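Local coordinates for protein metallocarboxypeptidase (Trypanosoma cruzi, PDB 3DWC) that probably acts as a metal-dependent carboxypeptidase that releases C-terminal amino acids of many kinds, proline excepted, at residues L25-S30 and A44-L49. Residues are numbered along the deposited sequence; the frame is centred on the assembly and turned at random.
Sequences LADWDS and AAMAEL
The backbone carbonyl of Asp27, whose side chain meets Met46, takes a hydrogen bond from the hydroxyl of Ser30 in the next turn of the same helix, with Ser30 OG 2.7 Å from Asp27 O. The hydroxyl approaches at an angle of 125° at the oxygen and lies about 20° off the carbonyl plane; a weak bond from His31 ND1 reaches the same oxygen. No hydrogen bond links 25-30 with 44-49. Met46 bridges them by its long side chain alone, reaching across to Ala26 and Asp27, and most of the 131 Å² buried lies on this methionine. Its middle lies against Ala26: Met46 CG is 3.8 Å from Ala26 CB, and Met46 SD is 3.9 Å from that same methyl. Extended about CB–CG, the chain then bends at its last torsion (chi3 72°), which turns the terminal methyl onto Asp27. There Met46 CE lies 3.9 Å from Asp27 CB and 4.0 Å from the carboxylate oxygen Asp27 OD1. The closest CA atoms across the contact are Ala26 CA and Met46 CA, 7.2 Å apart. The segments run roughly antiparallel as arms of a helical hairpin, 3-32 turning back into 39-57, in the largely helical M32 carboxypeptidase fold. The Asp27 side chain is about 12 Å from that of Glu268, the predicted proton donor/acceptor, so the contact lies near the active site without evidence of belonging to it. Arg42, about half a turn before 44-49, adds a salt bridge to Asp29 OD2. In the dimer, Met22 of the second subunit packs on Met46, and Arg248 of that subunit forms a salt bridge with Asp29 OD1. Trp28 of helix 3-32 makes a cation-pi contact with Arg248 of strand 246-251, in the small sheet of the same chain.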
# COMPACT_ATOMS: atom_id res chain seq x y z
N LEU B 25 -0.37 -1.29 -6.36
CA LEU B 25 -0.48 -1.09 -4.90
C LEU B 25 -0.11 0.30 -4.58
O LEU B 25 -0.84 1.00 -3.87
CB LEU B 25 0.46 -2.02 -4.14
CG LEU B 25 0.31 -1.97 -2.59
CD1 LEU B 25 -1.13 -2.47 -2.19
CD2 LEU B 25 1.41 -2.84 -1.91
N ALA B 26 1.04 0.72 -5.10
CA ALA B 26 1.56 2.08 -4.88
C ALA B 26 0.55 3.13 -5.34
O ALA B 26 0.39 4.16 -4.70
CB ALA B 26 2.91 2.28 -5.61
N ASP B 27 -0.15 2.86 -6.44
CA ASP B 27 -1.12 3.82 -6.97
C ASP B 27 -2.36 3.82 -6.09
O ASP B 27 -2.82 4.85 -5.69
CB ASP B 27 -1.46 3.52 -8.42
CG ASP B 27 -2.34 4.60 -9.04
OD1 ASP B 27 -1.90 5.78 -9.09
OD2 ASP B 27 -3.46 4.29 -9.40
N TRP B 28 -2.86 2.64 -5.74
CA TRP B 28 -3.99 2.54 -4.82
C TRP B 28 -3.74 3.31 -3.52
O TRP B 28 -4.57 4.13 -3.08
CB TRP B 28 -4.38 1.04 -4.57
CG TRP B 28 -5.41 0.90 -3.50
CD1 TRP B 28 -6.75 0.95 -3.65
CD2 TRP B 28 -5.16 0.75 -2.08
NE1 TRP B 28 -7.38 0.85 -2.42
CE2 TRP B 28 -6.41 0.75 -1.44
CE3 TRP B 28 -4.01 0.71 -1.30
CZ2 TRP B 28 -6.55 0.61 -0.04
CZ3 TRP B 28 -4.14 0.61 0.10
CH2 TRP B 28 -5.41 0.57 0.71
N ASP B 29 -2.55 3.11 -2.93
CA ASP B 29 -2.22 3.67 -1.65
C ASP B 29 -2.07 5.17 -1.73
O ASP B 29 -2.42 5.88 -0.76
CB ASP B 29 -0.93 2.97 -1.15
CG ASP B 29 -0.48 3.45 0.17
OD1 ASP B 29 -0.77 2.79 1.18
OD2 ASP B 29 0.15 4.52 0.25
N SER B 30 -1.53 5.67 -2.84
CA SER B 30 -1.33 7.12 -2.98
C SER B 30 -2.68 7.86 -2.90
O SER B 30 -2.72 8.99 -2.50
CB SER B 30 -0.60 7.50 -4.29
OG SER B 30 -1.43 7.12 -5.37
N ALA B 44 8.57 9.37 -7.18
CA ALA B 44 9.95 8.95 -7.54
C ALA B 44 10.09 7.41 -7.63
O ALA B 44 10.70 6.85 -8.57
CB ALA B 44 10.93 9.56 -6.57
N ALA B 45 9.43 6.71 -6.72
CA ALA B 45 9.52 5.26 -6.67
C ALA B 45 8.73 4.61 -7.80
O ALA B 45 9.20 3.69 -8.45
CB ALA B 45 9.04 4.76 -5.31
N MET B 46 7.50 5.08 -8.01
CA MET B 46 6.70 4.66 -9.14
C MET B 46 7.39 4.89 -10.49
O MET B 46 7.39 4.02 -11.32
CB MET B 46 5.36 5.40 -9.06
CG MET B 46 4.51 4.82 -7.92
SD MET B 46 2.92 5.59 -7.72
CE MET B 46 2.02 5.00 -9.15
N ALA B 47 8.07 6.03 -10.65
CA ALA B 47 8.77 6.36 -11.88
C ALA B 47 9.91 5.42 -12.15
O ALA B 47 10.15 5.06 -13.31
CB ALA B 47 9.36 7.82 -11.84
N GLU B 48 10.68 5.12 -11.12
CA GLU B 48 11.81 4.22 -11.26
C GLU B 48 11.34 2.82 -11.64
O GLU B 48 11.89 2.18 -12.53
CB GLU B 48 12.65 4.17 -9.97
CG GLU B 48 13.95 3.40 -10.15
CD GLU B 48 14.89 4.03 -11.18
OE1 GLU B 48 15.43 3.32 -12.03
OE2 GLU B 48 15.06 5.24 -11.18
N LEU B 49 10.29 2.36 -11.01
CA LEU B 49 9.76 1.01 -11.34
C LEU B 49 9.12 0.96 -12.75
O LEU B 49 9.31 -0.01 -13.49
CB LEU B 49 8.73 0.55 -10.30
CG LEU B 49 8.74 -0.94 -9.84
CD1 LEU B 49 7.42 -1.31 -9.22
CD2 LEU B 49 9.11 -1.93 -10.93